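Local coordinates for protein beta-d-glucoside glucohydrolase (PDB 3ZZ1) that probably hydrolyses terminal, non-reducing beta-D-glucosyl residues with release of beta-D-glucose, as a secreted family 3 beta-glucosidase of cellulose breakdown, at residues 394-399 against 408-413; 341-346 against 475-480. All blocks are in the same frame, centred on the assembly; numbering follows the deposited sequence.

Both contacts belong to the alpha/beta sandwich domain, the family 3 'C-terminal' domain, which here precedes a fibronectin type III-like domain, and both reach its six-stranded mixed sheet. Their centres lie about 12 Å apart. Contact 1 packs a crossover helix, 395-404, on the edge strand 409-413; contact 2 packs a connecting loop, 341-346, on the inner strand 476-482, so both belong to the layers around one sheet. Along the chain the order is 341-346, 394-399, 408-413, 475-480, which nests contact 1 within the loop that contact 2 closes. They also meet directly: T408 OG1 is 2.6 Å from P346 O, a probable hydrogen bond joining the end of the loop to the residue just before the edge strand.

Contact 1: residues 394-399 against 408-413; sequences APYDAI and TQVTLS
Y396 and L412 mark the closest approach of the two backbones, with their CA atoms 8.0 Å apart, as the first turn of helix 395-404 faces strand 409-413. The gap is filled by side chains and one water. The Y396 ring swings out with CG anti to the backbone N (chi1 167°) and reaches across to the strand, where L412 lies over one of its faces. The CD2 methyl of L412 sits 3.7 Å from the centroid of the Y396 ring and only 9° off the ring normal, a CH-pi contact almost exactly over the centre. The rest of the leucine follows the same face outward: L412 CD1 comes to 3.8 Å from Y396 CD1, and L412 CB to 3.8 Å from Y396 CE1. V410, two residues back on the strand and pointing the same way, uses a different approach. Its CG1 comes up at the ring edge, near the plane, 4.0 Å from Y396 CE1. Ring face and ring edge are thus both occupied by the strand, and the phenol end is tied to it as well. A water in the ring plane lies 2.6 Å from Y396 OH and donates to V410 O at 2.9 Å, linking the hydroxyl to the strand backbone. All three residues that touch are partly exposed, so this is a surface seam. The helix behind Y396 begins with A394 at the N-cap, whose O accepts from A398 N. Helix 395-404 connects two neighbouring parallel strands, 348-352 and 409-413, in a beta-alpha-beta crossover. I399 and V410 both rest on V351 of the inner strand, and V515 and L518 of helix 510-518 also touch I399.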
loop_
_atom_site.group_PDB
_atom_site.type_symbol
_atom_site.label_atom_id
_atom_site.label_comp_id
_atom_site.label_asym_id
_atom_site.label_seq_id
_atom_site.Cartn_x
_atom_site.Cartn_y
_atom_site.Cartn_z
ATOM N N ALA A 394 -1.213 -16.833 16.784
ATOM C CA ALA A 394 -1.304 -17.857 15.745
ATOM C C ALA A 394 -2.748 -18.330 15.533
ATOM O O ALA A 394 -3.521 -18.408 16.493
ATOM C CB ALA A 394 -0.401 -19.036 16.082
ATOM N N PRO A 395 -3.118 -18.626 14.270
ATOM C CA PRO A 395 -4.442 -19.163 13.971
ATOM C C PRO A 395 -4.809 -20.366 14.847
ATOM O O PRO A 395 -5.919 -20.403 15.390
ATOM C CB PRO A 395 -4.325 -19.577 12.507
ATOM C CG PRO A 395 -3.325 -18.640 11.941
ATOM C CD PRO A 395 -2.335 -18.394 13.040
ATOM N N TYR A 396 -3.884 -21.320 15.000
ATOM C CA TYR A 396 -4.159 -22.529 15.788
ATOM C C TYR A 396 -4.538 -22.245 17.238
ATOM O O TYR A 396 -5.533 -22.769 17.737
ATOM C CB TYR A 396 -2.996 -23.532 15.756
ATOM C CG TYR A 396 -3.152 -24.608 16.818
ATOM C CD1 TYR A 396 -4.159 -25.576 16.717
ATOM C CD2 TYR A 396 -2.326 -24.628 17.943
ATOM C CE1 TYR A 396 -4.321 -26.551 17.704
ATOM C CE2 TYR A 396 -2.481 -25.598 18.932
ATOM C CZ TYR A 396 -3.476 -26.554 18.807
ATOM O OH TYR A 396 -3.619 -27.514 19.787
ATOM N N ASP A 397 -3.723 -21.436 17.910
ATOM C CA ASP A 397 -3.921 -21.128 19.324
ATOM C C ASP A 397 -5.271 -20.441 19.536
ATOM O O ASP A 397 -5.995 -20.760 20.484
ATOM C CB ASP A 397 -2.759 -20.278 19.857
ATOM C CG ASP A 397 -1.428 -21.044 19.883
ATOM O OD1 ASP A 397 -1.418 -22.213 20.320
ATOM O OD2 ASP A 397 -0.387 -20.474 19.477
ATOM N N ALA A 398 -5.615 -19.526 18.631
ATOM C CA ALA A 398 -6.901 -18.834 18.678
ATOM C C ALA A 398 -8.071 -19.766 18.359
ATOM O O ALA A 398 -9.117 -19.704 19.018
ATOM C CB ALA A 398 -6.899 -17.637 17.745
ATOM N N ILE A 399 -7.898 -20.623 17.354
ATOM C CA ILE A 399 -8.943 -21.581 16.976
ATOM C C ILE A 399 -9.183 -22.602 18.095
ATOM O O ILE A 399 -10.335 -22.919 18.414
ATOM C CB ILE A 399 -8.650 -22.265 15.611
ATOM C CG1 ILE A 399 -8.978 -21.296 14.466
ATOM C CG2 ILE A 399 -9.447 -23.574 15.453
ATOM C CD1 ILE A 399 -8.391 -21.684 13.116
ATOM N N THR A 408 -15.787 -28.362 21.338
ATOM C CA THR A 408 -15.239 -28.880 20.083
ATOM C C THR A 408 -13.813 -29.407 20.274
ATOM O O THR A 408 -12.939 -28.701 20.776
ATOM C CB THR A 408 -15.275 -27.816 18.950
ATOM O OG1 THR A 408 -16.616 -27.343 18.767
ATOM C CG2 THR A 408 -14.776 -28.397 17.628
ATOM N N GLN A 409 -13.604 -30.658 19.872
ATOM C CA GLN A 409 -12.296 -31.307 19.893
ATOM C C GLN A 409 -11.449 -30.842 18.698
ATOM O O GLN A 409 -11.926 -30.827 17.561
ATOM C CB GLN A 409 -12.499 -32.825 19.871
ATOM C CG GLN A 409 -11.282 -33.653 19.486
ATOM C CD GLN A 409 -11.646 -35.095 19.177
ATOM O OE1 GLN A 409 -11.901 -35.889 20.087
ATOM N NE2 GLN A 409 -11.675 -35.441 17.889
ATOM N N VAL A 410 -10.204 -30.452 18.959
ATOM C CA VAL A 410 -9.311 -29.957 17.907
ATOM C C VAL A 410 -8.143 -30.908 17.697
ATOM O O VAL A 410 -7.445 -31.259 18.649
ATOM C CB VAL A 410 -8.770 -28.533 18.210
ATOM C CG1 VAL A 410 -7.954 -27.993 17.036
ATOM C CG2 VAL A 410 -9.910 -27.582 18.528
ATOM N N THR A 411 -7.944 -31.332 16.449
ATOM C CA THR A 411 -6.781 -32.141 16.096
ATOM C C THR A 411 -5.830 -31.349 15.200
ATOM O O THR A 411 -6.225 -30.830 14.151
ATOM C CB THR A 411 -7.183 -33.476 15.432
ATOM O OG1 THR A 411 -8.107 -34.174 16.279
ATOM C CG2 THR A 411 -5.960 -34.353 15.213
ATOM N N LEU A 412 -4.573 -31.268 15.626
ATOM C CA LEU A 412 -3.565 -30.474 14.933
ATOM C C LEU A 412 -2.533 -31.326 14.192
ATOM O O LEU A 412 -1.928 -32.239 14.767
ATOM C CB LEU A 412 -2.857 -29.539 15.923
ATOM C CG LEU A 412 -1.663 -28.734 15.395
ATOM C CD1 LEU A 412 -2.107 -27.694 14.370
ATOM C CD2 LEU A 412 -0.886 -28.081 16.538
ATOM N N SER A 413 -2.350 -31.015 12.913
ATOM C CA SER A 413 -1.211 -31.488 12.144
ATOM C C SER A 413 -0.401 -30.254 11.763
ATOM O O SER A 413 -0.715 -29.568 10.782
ATOM C CB SER A 413 -1.672 -32.240 10.898
ATOM O OG SER A 413 -0.563 -32.752 10.187
HETATM O O HOH W 1 -5.166 -29.522 19.343
#

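Contact 2: residues 341-346 against 475-480; sequences LPLKKP and NVIVVV
I477 receives two leucines of the loop 341-346 in the alpha/beta sandwich domain of this family 3 glycosidase. The strand carrying it, 476-482, runs inside the mixed sheet between parallel neighbours 430-437 and 497-502, and the loop passes over one face of that sheet on its way from strand 332-336 at one edge to strand 348-352 near the other. Starting at CB, the I477 side chain leaves the strand toward the loop. CG2 stays 4.5 Å from L341 CD1, near it but not against it. CG1 takes the other branch, anti to the carbonyl carbon (chi1 -63°), and is still 4.7 Å from L341 CD2. Everything closes at the tip, because the extended chain (chi2 165°) carries CD1 out to both leucines. L341 and L343 flank the cis-peptide-linked P342, and each has a CB that does not aim at the strand; in each leucine CD1 continues the chain, and the other branch, CD2, turns to the isoleucine. The side chains cross I477 at a slant; only methyls meet here, and all three residues are buried. Around it, L341 also lies on V501 of the adjacent strand 497-502 and L333 of the edge strand 332-336 beyond it, while the backbone of L343 hydrogen-bonds with L518 of helix 510-518. The meeting point is a compact triangle of methyls: I477 CD1 is 3.8 Å from L341 CD2 and 3.7 Å from L343 CD2, and the two leucine CD2 atoms are themselves 4.0 Å apart.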
loop_
_atom_site.group_PDB
_atom_site.type_symbol
_atom_site.label_atom_id
_atom_site.label_comp_id
_atom_site.label_asym_id
_atom_site.label_seq_id
_atom_site.Cartn_x
_atom_site.Cartn_y
_atom_site.Cartn_z
ATOM N N LEU A 341 -19.417 -21.807 6.454
ATOM C CA LEU A 341 -19.077 -20.668 7.303
ATOM C C LEU A 341 -20.298 -19.760 7.470
ATOM O O LEU A 341 -21.052 -19.568 6.522
ATOM C CB LEU A 341 -17.895 -19.878 6.720
ATOM C CG LEU A 341 -16.504 -20.516 6.766
ATOM C CD1 LEU A 341 -15.483 -19.572 6.167
ATOM C CD2 LEU A 341 -16.109 -20.885 8.184
ATOM N N PRO A 342 -20.500 -19.204 8.680
ATOM C CA PRO A 342 -19.638 -19.366 9.847
ATOM C C PRO A 342 -19.837 -20.710 10.531
ATOM O O PRO A 342 -20.911 -21.311 10.420
ATOM C CB PRO A 342 -20.088 -18.240 10.774
ATOM C CG PRO A 342 -21.516 -18.011 10.428
ATOM C CD PRO A 342 -21.672 -18.355 8.974
ATOM N N LEU A 343 -18.792 -21.166 11.216
ATOM C CA LEU A 343 -18.827 -22.399 11.982
ATOM C C LEU A 343 -19.761 -22.229 13.163
ATOM O O LEU A 343 -19.766 -21.187 13.818
ATOM C CB LEU A 343 -17.427 -22.763 12.493
ATOM C CG LEU A 343 -16.275 -22.916 11.496
ATOM C CD1 LEU A 343 -14.964 -23.090 12.245
ATOM C CD2 LEU A 343 -16.512 -24.076 10.539
ATOM N N LYS A 344 -20.551 -23.260 13.429
ATOM C CA LYS A 344 -21.480 -23.234 14.545
ATOM C C LYS A 344 -20.892 -24.054 15.689
ATOM O O LYS A 344 -19.993 -23.593 16.395
ATOM C CB LYS A 344 -22.852 -23.770 14.122
ATOM C CG LYS A 344 -23.386 -23.205 12.811
ATOM C CD LYS A 344 -24.209 -21.950 13.018
ATOM C CE LYS A 344 -24.909 -21.560 11.721
ATOM N NZ LYS A 344 -26.143 -20.749 11.943
ATOM N N LYS A 345 -21.374 -25.280 15.852
ATOM C CA LYS A 345 -20.979 -26.101 16.983
ATOM C C LYS A 345 -20.568 -27.497 16.503
ATOM O O LYS A 345 -21.236 -28.484 16.814
ATOM C CB LYS A 345 -22.141 -26.173 17.979
ATOM C CG LYS A 345 -21.731 -26.270 19.430
ATOM C CD LYS A 345 -22.955 -26.182 20.336
ATOM C CE LYS A 345 -22.646 -26.701 21.731
ATOM N NZ LYS A 345 -21.629 -25.856 22.424
ATOM N N PRO A 346 -19.470 -27.587 15.728
ATOM C CA PRO A 346 -19.056 -28.912 15.270
ATOM C C PRO A 346 -18.420 -29.708 16.416
ATOM O O PRO A 346 -17.860 -29.109 17.339
ATOM C CB PRO A 346 -18.026 -28.596 14.185
ATOM C CG PRO A 346 -17.443 -27.282 14.591
ATOM C CD PRO A 346 -18.535 -26.529 15.288
ATOM N N ASN A 475 -15.419 -31.799 4.022
ATOM C CA ASN A 475 -15.714 -30.419 4.397
ATOM C C ASN A 475 -14.463 -29.615 4.719
ATOM O O ASN A 475 -14.144 -29.373 5.890
ATOM C CB ASN A 475 -16.687 -30.390 5.578
ATOM C CG ASN A 475 -18.077 -30.838 5.190
ATOM O OD1 ASN A 475 -18.753 -30.188 4.390
ATOM N ND2 ASN A 475 -18.516 -31.958 5.756
ATOM N N VAL A 476 -13.767 -29.198 3.666
ATOM C CA VAL A 476 -12.480 -28.529 3.803
ATOM C C VAL A 476 -12.631 -27.015 3.686
ATOM O O VAL A 476 -13.302 -26.509 2.779
ATOM C CB VAL A 476 -11.464 -29.040 2.754
ATOM C CG1 VAL A 476 -10.093 -28.400 2.968
ATOM C CG2 VAL A 476 -11.357 -30.560 2.813
ATOM N N ILE A 477 -12.015 -26.308 4.629
ATOM C CA ILE A 477 -11.924 -24.858 4.590
ATOM C C ILE A 477 -10.463 -24.496 4.376
ATOM O O ILE A 477 -9.598 -24.899 5.147
ATOM C CB ILE A 477 -12.469 -24.213 5.889
ATOM C CG1 ILE A 477 -13.962 -24.527 6.046
ATOM C CG2 ILE A 477 -12.226 -22.681 5.897
ATOM C CD1 ILE A 477 -14.503 -24.266 7.437
ATOM N N VAL A 478 -10.195 -23.755 3.309
ATOM C CA VAL A 478 -8.836 -23.343 2.973
ATOM C C VAL A 478 -8.618 -21.898 3.402
ATOM O O VAL A 478 -9.315 -20.989 2.936
ATOM C CB VAL A 478 -8.553 -23.484 1.460
ATOM C CG1 VAL A 478 -7.156 -22.968 1.129
ATOM C CG2 VAL A 478 -8.705 -24.935 1.012
ATOM N N VAL A 479 -7.654 -21.699 4.296
ATOM C CA VAL A 479 -7.274 -20.365 4.734
ATOM C C VAL A 479 -5.924 -20.028 4.125
ATOM O O VAL A 479 -4.954 -20.769 4.288
ATOM C CB VAL A 479 -7.235 -20.246 6.277
ATOM C CG1 VAL A 479 -6.758 -18.859 6.701
ATOM C CG2 VAL A 479 -8.613 -20.539 6.869
ATOM N N VAL A 480 -5.887 -18.910 3.406
ATOM C CA VAL A 480 -4.700 -18.465 2.691
ATOM C C VAL A 480 -4.176 -17.161 3.283
ATOM O O VAL A 480 -4.922 -16.187 3.412
ATOM C CB VAL A 480 -5.007 -18.235 1.196
ATOM C CG1 VAL A 480 -3.736 -17.882 0.432
ATOM C CG2 VAL A 480 -5.684 -19.460 0.585
#